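Uncharacterized protein PF1083 (PDB 3NRN) is of unknown function but binds adenosine monophosphate and may be an oxidoreductase of the amine oxidase type. Local coordinates at residues I87-K92 with N141-S146; N121-E126 with E171-L176; K221-T224 with E228-S231; K332-L337 with L347-Y352. One frame throughout, in Å; residues are numbered along the deposited sequence.

From the N terminus, contact 1 opens at strand 86-89 and closes a loop of 48 residues at the start of helix 142-156. Before it closes, contact 2 has begun in the loop 121-126, and it ends on helix 165-178, so the two cross along the chain although their nearest atoms stay about 9 Å apart. Contact 3 follows in series, a hairpin with only three residues between its segments, some 54 Å from contact 1 between centres and close to the nucleotide. Contact 4 comes last, closing a connection of nine residues, and packs helix 326-340 on edge strand 345-351. Contacts 1 and 4 reach the same mixed sheet, whereas contact 2 joins a loop to a helix.

Contact 1 (I87-K92 with N141-S146)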
loop_
_atom_site.group_PDB
_atom_site.type_symbol
_atom_site.label_atom_id
_atom_site.label_comp_id
_atom_site.label_asym_id
_atom_site.label_seq_id
_atom_site.Cartn_x
_atom_site.Cartn_y
_atom_site.Cartn_z
ATOM N N ILE A 87 -16.463 5.970 12.039
ATOM C CA ILE A 87 -17.255 6.436 10.906
ATOM C C ILE A 87 -17.878 7.823 11.102
ATOM O O ILE A 87 -18.330 8.162 12.192
ATOM C CB ILE A 87 -18.381 5.421 10.604
ATOM C CG1 ILE A 87 -17.765 4.041 10.351
ATOM C CG2 ILE A 87 -19.196 5.877 9.396
ATOM C CD1 ILE A 87 -18.769 2.954 10.035
ATOM N N LEU A 88 -17.886 8.618 10.032
ATOM C CA LEU A 88 -18.468 9.960 10.048
ATOM C C LEU A 88 -19.770 9.891 9.269
ATOM O O LEU A 88 -19.756 9.734 8.051
ATOM C CB LEU A 88 -17.536 10.975 9.375
ATOM C CG LEU A 88 -18.138 12.365 9.101
ATOM C CD1 LEU A 88 -18.621 12.984 10.405
ATOM C CD2 LEU A 88 -17.102 13.270 8.437
ATOM N N TRP A 89 -20.891 10.013 9.969
ATOM C CA TRP A 89 -22.195 9.939 9.327
ATOM C C TRP A 89 -23.193 10.867 10.005
ATOM O O TRP A 89 -23.273 10.919 11.230
ATOM C CB TRP A 89 -22.696 8.494 9.373
ATOM C CG TRP A 89 -24.031 8.261 8.738
ATOM C CD1 TRP A 89 -25.216 8.049 9.379
ATOM C CD2 TRP A 89 -24.310 8.168 7.335
ATOM N NE1 TRP A 89 -26.216 7.823 8.465
ATOM C CE2 TRP A 89 -25.689 7.891 7.202
ATOM C CE3 TRP A 89 -23.530 8.291 6.177
ATOM C CZ2 TRP A 89 -26.308 7.730 5.956
ATOM C CZ3 TRP A 89 -24.145 8.134 4.933
ATOM C CH2 TRP A 89 -25.523 7.856 4.836
ATOM N N GLU A 90 -23.941 11.604 9.189
ATOM C CA GLU A 90 -24.942 12.551 9.672
ATOM C C GLU A 90 -24.411 13.461 10.779
ATOM O O GLU A 90 -25.062 13.661 11.804
ATOM C CB GLU A 90 -26.191 11.801 10.149
ATOM C CG GLU A 90 -26.840 10.962 9.053
ATOM C CD GLU A 90 -28.100 10.249 9.514
ATOM O OE1 GLU A 90 -28.108 9.701 10.639
ATOM O OE2 GLU A 90 -29.080 10.227 8.738
ATOM N N GLY A 91 -23.214 13.994 10.563
ATOM C CA GLY A 91 -22.612 14.907 11.519
ATOM C C GLY A 91 -21.962 14.339 12.767
ATOM O O GLY A 91 -21.598 15.104 13.660
ATOM N N LYS A 92 -21.801 13.022 12.852
ATOM C CA LYS A 92 -21.178 12.435 14.037
ATOM C C LYS A 92 -20.123 11.369 13.726
ATOM O O LYS A 92 -20.320 10.519 12.858
ATOM C CB LYS A 92 -22.246 11.830 14.953
ATOM C CG LYS A 92 -23.041 10.703 14.315
ATOM C CD LYS A 92 -23.847 9.933 15.348
ATOM C CE LYS A 92 -24.509 8.714 14.721
ATOM N NZ LYS A 92 -25.117 7.808 15.737
ATOM N N ASN A 141 -28.948 -1.657 2.216
ATOM C CA ASN A 141 -28.929 -0.674 3.293
ATOM C C ASN A 141 -28.098 0.540 2.879
ATOM O O ASN A 141 -26.880 0.457 2.731
ATOM C CB ASN A 141 -28.358 -1.292 4.569
ATOM C CG ASN A 141 -28.525 -0.390 5.772
ATOM O OD1 ASN A 141 -28.049 0.745 5.778
ATOM N ND2 ASN A 141 -29.208 -0.888 6.799
ATOM N N GLU A 142 -28.780 1.667 2.699
ATOM C CA GLU A 142 -28.162 2.919 2.278
ATOM C C GLU A 142 -26.926 3.326 3.084
ATOM O O GLU A 142 -26.033 4.002 2.565
ATOM C CB GLU A 142 -29.217 4.032 2.317
ATOM C CG GLU A 142 -28.763 5.374 1.775
ATOM C CD GLU A 142 -29.930 6.269 1.365
ATOM O OE1 GLU A 142 -29.691 7.457 1.065
ATOM O OE2 GLU A 142 -31.084 5.785 1.330
ATOM N N PHE A 143 -26.870 2.920 4.346
ATOM C CA PHE A 143 -25.730 3.257 5.194
ATOM C C PHE A 143 -24.540 2.339 4.932
ATOM O O PHE A 143 -23.413 2.801 4.736
ATOM C CB PHE A 143 -26.110 3.151 6.669
ATOM C CG PHE A 143 -24.938 3.262 7.600
ATOM C CD1 PHE A 143 -24.334 4.493 7.839
ATOM C CD2 PHE A 143 -24.416 2.128 8.218
ATOM C CE1 PHE A 143 -23.226 4.598 8.682
ATOM C CE2 PHE A 143 -23.305 2.220 9.066
ATOM C CZ PHE A 143 -22.711 3.457 9.298
ATOM N N LEU A 144 -24.805 1.037 4.939
ATOM C CA LEU A 144 -23.778 0.031 4.734
ATOM C C LEU A 144 -23.079 0.150 3.385
ATOM O O LEU A 144 -21.851 0.101 3.311
ATOM C CB LEU A 144 -24.383 -1.368 4.878
ATOM C CG LEU A 144 -23.420 -2.547 4.701
ATOM C CD1 LEU A 144 -22.350 -2.512 5.774
ATOM C CD2 LEU A 144 -24.190 -3.844 4.773
ATOM N N LEU A 145 -23.861 0.299 2.322
ATOM C CA LEU A 145 -23.306 0.415 0.979
ATOM C C LEU A 145 -22.444 1.665 0.846
ATOM O O LEU A 145 -21.478 1.692 0.078
ATOM C CB LEU A 145 -24.438 0.437 -0.046
ATOM C CG LEU A 145 -25.185 -0.895 -0.130
ATOM C CD1 LEU A 145 -26.501 -0.724 -0.877
ATOM C CD2 LEU A 145 -24.288 -1.920 -0.814
ATOM N N SER A 146 -22.796 2.691 1.611
ATOM C CA SER A 146 -22.072 3.950 1.598
ATOM C C SER A 146 -20.728 3.788 2.310
ATOM O O SER A 146 -19.702 4.263 1.830
ATOM C CB SER A 146 -22.910 5.035 2.281
ATOM O OG SER A 146 -22.338 6.315 2.092
#
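Phe143 and Trp89 form a T-shaped pair, and the second segment is arranged to deliver its ring to that place. At the start, Asn141 is the N-cap of helix 142-156: its OD1 takes the Phe143 N-H at 2.9 Å, in the carbonyl plane, and a weaker one from Leu144 N, while its ND2 bonds Phe102 O. Asparagine suits this position because its short amide can fold back on the open N-H groups. Phe143 comes next, with CG anti to the backbone N (chi1 171°), which sends the ring out toward the strand. Its CD1 stands over the centre of the indole face, 3.7 Å from Trp89 CD2, and the two planes meet at 76°. Phe143 CZ touches Ile87 CD1 at 4.0 Å, two apolar ends coming from opposite directions. One turn on, Ser146 OG lies 3.8 Å from Trp89 CZ3, a van der Waals approach. Phe102 stacks on Phe143 and meets Trp89 edge-to-face. Strand 86-89 pairs with strand 92-95 through the type I' turn Trp89-Lys92, at the edge of the mixed sheet. Its tie to the helix is mainly apolar, resting on one ring edge over an indole face and the Ile87 methyl.

Contact 2 (N121-E126 with E171-L176)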
loop_
_atom_site.group_PDB
_atom_site.type_symbol
_atom_site.label_atom_id
_atom_site.label_comp_id
_atom_site.label_asym_id
_atom_site.label_seq_id
_atom_site.Cartn_x
_atom_site.Cartn_y
_atom_site.Cartn_z
ATOM N N ASN A 121 -13.498 -19.407 6.454
ATOM C CA ASN A 121 -12.731 -19.510 5.218
ATOM C C ASN A 121 -13.644 -19.654 4.001
ATOM O O ASN A 121 -13.188 -19.562 2.863
ATOM C CB ASN A 121 -11.779 -20.708 5.290
ATOM C CG ASN A 121 -12.099 -21.773 4.252
ATOM O OD1 ASN A 121 -11.808 -21.609 3.066
ATOM N ND2 ASN A 121 -12.713 -22.868 4.695
ATOM N N LYS A 122 -14.931 -19.880 4.240
ATOM C CA LYS A 122 -15.882 -20.040 3.147
ATOM C C LYS A 122 -16.103 -18.742 2.379
ATOM O O LYS A 122 -16.702 -17.797 2.888
ATOM C CB LYS A 122 -17.213 -20.584 3.680
ATOM C CG LYS A 122 -17.160 -22.075 4.004
ATOM C CD LYS A 122 -18.485 -22.622 4.516
ATOM C CE LYS A 122 -18.742 -22.227 5.962
ATOM N NZ LYS A 122 -19.980 -22.868 6.488
ATOM N N LEU A 123 -15.604 -18.710 1.147
ATOM C CA LEU A 123 -15.724 -17.540 0.284
ATOM C C LEU A 123 -16.804 -17.732 -0.779
ATOM O O LEU A 123 -17.197 -18.856 -1.084
ATOM C CB LEU A 123 -14.381 -17.252 -0.389
ATOM C CG LEU A 123 -13.214 -16.941 0.554
ATOM C CD1 LEU A 123 -11.939 -16.788 -0.248
ATOM C CD2 LEU A 123 -13.504 -15.675 1.342
ATOM N N PRO A 124 -17.293 -16.627 -1.363
ATOM C CA PRO A 124 -18.332 -16.677 -2.393
ATOM C C PRO A 124 -17.926 -17.281 -3.735
ATOM O O PRO A 124 -16.971 -16.833 -4.373
ATOM C CB PRO A 124 -18.750 -15.215 -2.525
ATOM C CG PRO A 124 -17.486 -14.481 -2.219
ATOM C CD PRO A 124 -16.968 -15.232 -1.020
ATOM N N LYS A 125 -18.669 -18.302 -4.153
ATOM C CA LYS A 125 -18.434 -18.973 -5.427
ATOM C C LYS A 125 -18.989 -18.041 -6.501
ATOM O O LYS A 125 -18.725 -18.199 -7.693
ATOM C CB LYS A 125 -19.180 -20.315 -5.453
ATOM C CG LYS A 125 -19.066 -21.117 -6.751
ATOM C CD LYS A 125 -17.745 -21.871 -6.871
ATOM C CE LYS A 125 -16.587 -20.943 -7.196
ATOM N NZ LYS A 125 -16.786 -20.253 -8.502
ATOM N N GLU A 126 -19.762 -17.061 -6.047
ATOM C CA GLU A 126 -20.377 -16.070 -6.921
ATOM C C GLU A 126 -19.322 -15.235 -7.643
ATOM O O GLU A 126 -18.271 -14.918 -7.079
ATOM C CB GLU A 126 -21.264 -15.126 -6.097
ATOM C CG GLU A 126 -22.392 -15.791 -5.315
ATOM C CD GLU A 126 -23.671 -15.917 -6.122
ATOM O OE1 GLU A 126 -24.144 -14.888 -6.649
ATOM O OE2 GLU A 126 -24.208 -17.041 -6.224
ATOM N N GLU A 171 -10.560 -9.489 1.302
ATOM C CA GLU A 171 -10.088 -8.338 2.063
ATOM C C GLU A 171 -10.796 -8.336 3.420
ATOM O O GLU A 171 -10.245 -7.887 4.428
ATOM C CB GLU A 171 -10.365 -7.047 1.285
ATOM C CG GLU A 171 -9.393 -6.850 0.127
ATOM C CD GLU A 171 -9.738 -5.674 -0.757
ATOM O OE1 GLU A 171 -10.263 -4.665 -0.246
ATOM O OE2 GLU A 171 -9.463 -5.753 -1.972
ATOM N N ILE A 172 -12.022 -8.852 3.445
ATOM C CA ILE A 172 -12.765 -8.936 4.691
ATOM C C ILE A 172 -12.082 -10.001 5.551
ATOM O O ILE A 172 -11.934 -9.833 6.750
ATOM C CB ILE A 172 -14.249 -9.326 4.455
ATOM C CG1 ILE A 172 -15.001 -8.145 3.829
ATOM C CG2 ILE A 172 -14.894 -9.719 5.784
ATOM C CD1 ILE A 172 -16.422 -8.467 3.386
ATOM N N ARG A 173 -11.661 -11.098 4.932
ATOM C CA ARG A 173 -10.974 -12.142 5.679
ATOM C C ARG A 173 -9.688 -11.567 6.294
ATOM O O ARG A 173 -9.400 -11.775 7.473
ATOM C CB ARG A 173 -10.640 -13.325 4.763
ATOM C CG ARG A 173 -9.913 -14.451 5.493
ATOM C CD ARG A 173 -9.965 -15.756 4.725
ATOM N NE ARG A 173 -9.255 -15.682 3.453
ATOM C CZ ARG A 173 -9.275 -16.643 2.536
ATOM N NH1 ARG A 173 -9.970 -17.751 2.753
ATOM N NH2 ARG A 173 -8.608 -16.490 1.398
ATOM N N ALA A 174 -8.924 -10.833 5.492
ATOM C CA ALA A 174 -7.688 -10.226 5.978
ATOM C C ALA A 174 -7.963 -9.345 7.198
ATOM O O ALA A 174 -7.178 -9.326 8.150
ATOM C CB ALA A 174 -7.021 -9.398 4.857
ATOM N N ALA A 175 -9.073 -8.614 7.175
ATOM C CA ALA A 175 -9.410 -7.738 8.297
ATOM C C ALA A 175 -9.774 -8.550 9.541
ATOM O O ALA A 175 -9.458 -8.158 10.669
ATOM C CB ALA A 175 -10.562 -6.812 7.917
ATOM N N LEU A 176 -10.436 -9.686 9.339
ATOM C CA LEU A 176 -10.818 -10.538 10.466
ATOM C C LEU A 176 -9.573 -11.191 11.062
ATOM O O LEU A 176 -9.443 -11.322 12.280
ATOM C CB LEU A 176 -11.798 -11.629 10.014
ATOM C CG LEU A 176 -13.139 -11.186 9.415
ATOM C CD1 LEU A 176 -13.961 -12.409 9.034
ATOM C CD2 LEU A 176 -13.894 -10.327 10.415
#
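Leu123 lays its CD1 methyl over one face of the Arg173 guanidinium, 3.7 Å from NH1 and equally far from NH2, with CZ at 3.9 Å. The flat group thus offers its poorly solvated face to an aliphatic carbon, an arrangement that leaves the N-H groups to point along their own plane. Beside it the backbone O of Asn121 approaches Arg173 NH1 obliquely at 3.7 Å, without a hydrogen bond. The Leu123 and Arg173 side chains cross at about a right angle. Arginine reaches this far because it leaves the helix with CG anti to the backbone N (chi1 180°) and then bends at chi3, 65°, to turn its head across the leucine. In the fold this is a surface contact between the loop that links helix 115-119 to helix 130-137 and the side of helix 165-178. Asn121 sits in that loop with a positive phi of 72°, a backbone shape that asparagine tolerates better than most residues. Farther out, Leu123 also rests on Leu166, Ala169 and Lys170 of helix 165-178, Arg173 leans on Ile118, and Pro124 touches Ala169 and Trp133.

Contact 3 (K221-T224 with E228-S231); sequences KVYT and EEYS
Tyr230 runs along the face of the hairpin that also carries Val222, and each part of its side chain meets something different. CB lies 4.0 Å from the Val222 carbonyl O, and CD2, one ring edge, comes to 3.8 Å of the same oxygen. Next along that edge CE2 touches the Thr224 CG2 methyl at 3.8 Å, the threonine crossing at about a right angle. The hydroxyl at the tip lies near Glu228 OE1, a weak, unsettled bond at most; OE1 has its salt bridge with Lys210. The backbones beneath are joined at the hydrogen-bonded pair Val222-Tyr230, where Val222 N gives to Tyr230 O at 2.8 Å and Tyr230 N returns a bond to Val222 O. Near the turn Thr224 N reaches Glu228 O, while Thr224 OG1, set between N and carbonyl carbon (chi1 57°), accepts from Glu228 N at 2.9 Å and is bonded to Asp226 as well; threonine suits the place, its OG1 bonding at the turn while CG2 packs on the Tyr230 ring edge. On the other face Tyr223 stands opposite Glu229, modelled so close that their detail is doubtful, while its OH bonds Glu219. A phenylalanine here would keep the ring but is likely to leave the Glu219 carboxylate without its hydroxyl mate. Strand 221-224 is the middle of a three-stranded antiparallel sheet, with strand 229-231 on one flank and strand 212-216, bearing AMP-binding Val212, on the other; Val222 packs on Val212, and both Val222 and Tyr230 rest on Leu29 of strand 25-29.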
loop_
_atom_site.group_PDB
_atom_site.type_symbol
_atom_site.label_atom_id
_atom_site.label_comp_id
_atom_site.label_asym_id
_atom_site.label_seq_id
_atom_site.Cartn_x
_atom_site.Cartn_y
_atom_site.Cartn_z
ATOM N N LYS A 221 22.093 -10.066 -17.413
ATOM C CA LYS A 221 22.844 -8.874 -17.044
ATOM C C LYS A 221 21.912 -7.685 -17.047
ATOM O O LYS A 221 20.993 -7.609 -17.858
ATOM C CB LYS A 221 23.976 -8.604 -18.041
ATOM C CG LYS A 221 25.132 -9.571 -17.962
ATOM C CD LYS A 221 26.193 -9.214 -18.985
ATOM C CE LYS A 221 27.420 -10.098 -18.850
ATOM N NZ LYS A 221 28.472 -9.712 -19.833
ATOM N N VAL A 222 22.142 -6.761 -16.126
ATOM C CA VAL A 222 21.344 -5.553 -16.056
ATOM C C VAL A 222 22.253 -4.403 -16.474
ATOM O O VAL A 222 23.374 -4.283 -15.983
ATOM C CB VAL A 222 20.804 -5.326 -14.636
ATOM C CG1 VAL A 222 20.155 -3.955 -14.537
ATOM C CG2 VAL A 222 19.785 -6.410 -14.300
ATOM N N TYR A 223 21.773 -3.578 -17.400
ATOM C CA TYR A 223 22.542 -2.441 -17.903
ATOM C C TYR A 223 21.932 -1.133 -17.425
ATOM O O TYR A 223 20.710 -0.984 -17.376
ATOM C CB TYR A 223 22.547 -2.439 -19.433
ATOM C CG TYR A 223 23.269 -3.603 -20.049
ATOM C CD1 TYR A 223 24.570 -3.464 -20.518
ATOM C CD2 TYR A 223 22.666 -4.854 -20.138
ATOM C CE1 TYR A 223 25.261 -4.542 -21.056
ATOM C CE2 TYR A 223 23.347 -5.943 -20.677
ATOM C CZ TYR A 223 24.645 -5.779 -21.132
ATOM O OH TYR A 223 25.334 -6.844 -21.662
ATOM N N THR A 224 22.791 -0.183 -17.087
ATOM C CA THR A 224 22.335 1.115 -16.620
ATOM C C THR A 224 22.571 2.161 -17.705
ATOM O O THR A 224 23.360 1.945 -18.628
ATOM C CB THR A 224 23.094 1.533 -15.367
ATOM O OG1 THR A 224 24.498 1.531 -15.648
ATOM C CG2 THR A 224 22.811 0.567 -14.229
ATOM N N GLU A 228 26.965 0.779 -16.942
ATOM C CA GLU A 228 27.554 -0.171 -16.004
ATOM C C GLU A 228 26.884 -1.528 -16.175
ATOM O O GLU A 228 25.698 -1.600 -16.496
ATOM C CB GLU A 228 27.413 0.321 -14.569
ATOM C CG GLU A 228 28.344 1.471 -14.260
ATOM C CD GLU A 228 28.386 1.802 -12.795
ATOM O OE1 GLU A 228 27.353 2.258 -12.261
ATOM O OE2 GLU A 228 29.450 1.594 -12.176
ATOM N N GLU A 229 27.656 -2.594 -15.978
ATOM C CA GLU A 229 27.166 -3.970 -16.117
ATOM C C GLU A 229 27.082 -4.711 -14.799
ATOM O O GLU A 229 28.041 -4.720 -14.026
ATOM C CB GLU A 229 28.075 -4.780 -17.047
ATOM C CG GLU A 229 28.254 -4.172 -18.407
ATOM C CD GLU A 229 27.014 -3.440 -18.832
ATOM O OE1 GLU A 229 25.916 -3.906 -18.461
ATOM O OE2 GLU A 229 27.128 -2.410 -19.533
ATOM N N TYR A 230 25.937 -5.352 -14.566
ATOM C CA TYR A 230 25.708 -6.127 -13.349
ATOM C C TYR A 230 25.081 -7.460 -13.729
ATOM O O TYR A 230 23.922 -7.505 -14.128
ATOM C CB TYR A 230 24.752 -5.381 -12.417
ATOM C CG TYR A 230 25.238 -4.013 -12.016
ATOM C CD1 TYR A 230 26.105 -3.846 -10.937
ATOM C CD2 TYR A 230 24.843 -2.881 -12.727
ATOM C CE1 TYR A 230 26.565 -2.584 -10.574
ATOM C CE2 TYR A 230 25.295 -1.622 -12.377
ATOM C CZ TYR A 230 26.155 -1.476 -11.297
ATOM O OH TYR A 230 26.596 -0.218 -10.946
ATOM N N SER A 231 25.846 -8.541 -13.626
ATOM C CA SER A 231 25.323 -9.865 -13.943
ATOM C C SER A 231 24.485 -10.346 -12.747
ATOM O O SER A 231 24.731 -9.944 -11.616
ATOM C CB SER A 231 26.480 -10.830 -14.206
ATOM O OG SER A 231 27.382 -10.826 -13.114
#

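Contact 4 (K332-L337 with L347-Y352); sequences KGWEEL and LLAQVY
Trp334 spends the far end of its indole on strand backbone more than on side chains. Its CH2 corner points edge-on toward Leu348 O at 3.7 Å and comes within 3.9 Å of Leu347 N, while CZ2 lies 3.8 Å from Leu348 C. Leu347 and Leu348 pair together with Asn273 in a classic beta bulge and point their CB atoms away from the helix, which leaves backbone for the indole to meet. Leu348 O is already taken by Asn273 ND2, so the tryptophan carbon meets a carbonyl that already accepts a hydrogen bond. Just past the bulge Ala349 does turn toward the helix, its CB 3.8 Å from Trp334 CZ2; alanine's small methyl lets the ring lie close to the strand. With CG anti to the carbonyl carbon (chi1 -66°), the indole leaves the helix toward the strand and bridges a gap of 10.8 Å between the two axes. Helix 326-340 joins strand 312-320 to strand 345-351, which run parallel with strand 269-277 between them, a split beta-alpha-beta crossover whose last strand is the edge of the mixed sheet. An alanine at Trp334 is likely to open a gap over the bulge and to rob Ala349 of its apolar neighbour. Phe272 and Leu274 of strand 269-277 also meet the indole, Phe272 edge-to-face. On the helix's outer side Lys332 NZ and Glu335 OE2 form a salt bridge of 2.8 Å, the lysine coming in on the syn side of the carboxylate.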
loop_
_atom_site.group_PDB
_atom_site.type_symbol
_atom_site.label_atom_id
_atom_site.label_comp_id
_atom_site.label_asym_id
_atom_site.label_seq_id
_atom_site.Cartn_x
_atom_site.Cartn_y
_atom_site.Cartn_z
ATOM N N LYS A 332 -12.992 20.265 -4.131
ATOM C CA LYS A 332 -14.063 19.621 -3.385
ATOM C C LYS A 332 -13.463 18.969 -2.150
ATOM O O LYS A 332 -14.120 18.865 -1.112
ATOM C CB LYS A 332 -14.753 18.559 -4.246
ATOM C CG LYS A 332 -16.011 17.962 -3.631
ATOM C CD LYS A 332 -17.089 19.022 -3.451
ATOM C CE LYS A 332 -18.370 18.428 -2.883
ATOM N NZ LYS A 332 -19.420 19.471 -2.674
ATOM N N GLY A 333 -12.206 18.541 -2.270
ATOM C CA GLY A 333 -11.530 17.899 -1.159
ATOM C C GLY A 333 -11.299 18.858 -0.010
ATOM O O GLY A 333 -11.606 18.545 1.139
ATOM N N TRP A 334 -10.754 20.030 -0.312
ATOM C CA TRP A 334 -10.500 21.024 0.726
ATOM C C TRP A 334 -11.826 21.550 1.297
ATOM O O TRP A 334 -11.907 21.924 2.468
ATOM C CB TRP A 334 -9.670 22.180 0.161
ATOM C CG TRP A 334 -8.262 21.808 -0.244
ATOM C CD1 TRP A 334 -7.688 22.006 -1.465
ATOM C CD2 TRP A 334 -7.231 21.255 0.598
ATOM N NE1 TRP A 334 -6.370 21.621 -1.440
ATOM C CE2 TRP A 334 -6.062 21.157 -0.187
ATOM C CE3 TRP A 334 -7.185 20.838 1.936
ATOM C CZ2 TRP A 334 -4.852 20.657 0.321
ATOM C CZ3 TRP A 334 -5.982 20.342 2.444
ATOM C CH2 TRP A 334 -4.831 20.258 1.634
ATOM N N GLU A 335 -12.862 21.573 0.465
ATOM C CA GLU A 335 -14.176 22.036 0.898
ATOM C C GLU A 335 -14.734 21.126 1.996
ATOM O O GLU A 335 -15.214 21.603 3.025
ATOM C CB GLU A 335 -15.152 22.052 -0.284
ATOM C CG GLU A 335 -16.596 22.334 0.119
ATOM C CD GLU A 335 -17.606 21.783 -0.874
ATOM O OE1 GLU A 335 -17.695 22.310 -2.004
ATOM O OE2 GLU A 335 -18.309 20.810 -0.521
ATOM N N GLU A 336 -14.677 19.817 1.771
ATOM C CA GLU A 336 -15.187 18.858 2.747
ATOM C C GLU A 336 -14.369 18.905 4.031
ATOM O O GLU A 336 -14.914 18.758 5.126
ATOM C CB GLU A 336 -15.164 17.441 2.165
ATOM C CG GLU A 336 -15.962 17.293 0.876
ATOM C CD GLU A 336 -15.881 15.901 0.285
ATOM O OE1 GLU A 336 -14.772 15.328 0.261
ATOM O OE2 GLU A 336 -16.920 15.380 -0.167
ATOM N N LEU A 337 -13.063 19.115 3.895
ATOM C CA LEU A 337 -12.183 19.186 5.052
ATOM C C LEU A 337 -12.426 20.469 5.843
ATOM O O LEU A 337 -12.275 20.490 7.062
ATOM C CB LEU A 337 -10.715 19.095 4.615
ATOM C CG LEU A 337 -10.251 17.705 4.152
ATOM C CD1 LEU A 337 -8.800 17.756 3.676
ATOM C CD2 LEU A 337 -10.389 16.721 5.304
ATOM N N LEU A 347 -2.162 22.305 3.612
ATOM C CA LEU A 347 -0.705 22.288 3.504
ATOM C C LEU A 347 -0.266 21.873 2.108
ATOM O O LEU A 347 0.594 22.509 1.501
ATOM C CB LEU A 347 -0.096 21.310 4.511
ATOM C CG LEU A 347 0.024 21.694 5.984
ATOM C CD1 LEU A 347 0.601 20.516 6.756
ATOM C CD2 LEU A 347 0.920 22.911 6.133
ATOM N N LEU A 348 -0.862 20.795 1.605
ATOM C CA LEU A 348 -0.512 20.281 0.292
ATOM C C LEU A 348 -1.434 19.146 -0.140
ATOM O O LEU A 348 -1.821 18.294 0.666
ATOM C CB LEU A 348 0.933 19.773 0.309
ATOM C CG LEU A 348 1.492 19.106 -0.948
ATOM C CD1 LEU A 348 1.902 20.171 -1.954
ATOM C CD2 LEU A 348 2.694 18.250 -0.576
ATOM N N ALA A 349 -1.786 19.150 -1.420
ATOM C CA ALA A 349 -2.627 18.111 -1.987
ATOM C C ALA A 349 -1.687 17.350 -2.908
ATOM O O ALA A 349 -1.013 17.952 -3.740
ATOM C CB ALA A 349 -3.768 18.724 -2.783
ATOM N N GLN A 350 -1.617 16.037 -2.744
ATOM C CA GLN A 350 -0.735 15.234 -3.580
ATOM C C GLN A 350 -1.531 14.291 -4.467
ATOM O O GLN A 350 -2.402 13.559 -3.986
ATOM C CB GLN A 350 0.227 14.422 -2.710
ATOM C CG GLN A 350 1.321 15.234 -2.042
ATOM C CD GLN A 350 1.989 14.466 -0.913
ATOM O OE1 GLN A 350 1.353 14.148 0.091
ATOM N NE2 GLN A 350 3.268 14.163 -1.074
ATOM N N VAL A 351 -1.227 14.318 -5.761
ATOM C CA VAL A 351 -1.894 13.458 -6.730
ATOM C C VAL A 351 -1.011 12.247 -7.004
ATOM O O VAL A 351 0.156 12.394 -7.364
ATOM C CB VAL A 351 -2.140 14.191 -8.070
ATOM C CG1 VAL A 351 -2.885 13.274 -9.034
ATOM C CG2 VAL A 351 -2.931 15.462 -7.834
ATOM N N TYR A 352 -1.570 11.053 -6.838
ATOM C CA TYR A 352 -0.816 9.826 -7.064
ATOM C C TYR A 352 -1.507 8.899 -8.054
ATOM O O TYR A 352 -2.731 8.771 -8.044
ATOM C CB TYR A 352 -0.602 9.095 -5.740
ATOM C CG TYR A 352 0.344 9.801 -4.794
ATOM C CD1 TYR A 352 1.685 9.995 -5.134
ATOM C CD2 TYR A 352 -0.092 10.265 -3.553
ATOM C CE1 TYR A 352 2.567 10.633 -4.264
ATOM C CE2 TYR A 352 0.785 10.904 -2.671
ATOM C CZ TYR A 352 2.111 11.084 -3.035
ATOM O OH TYR A 352 2.979 11.713 -2.171
#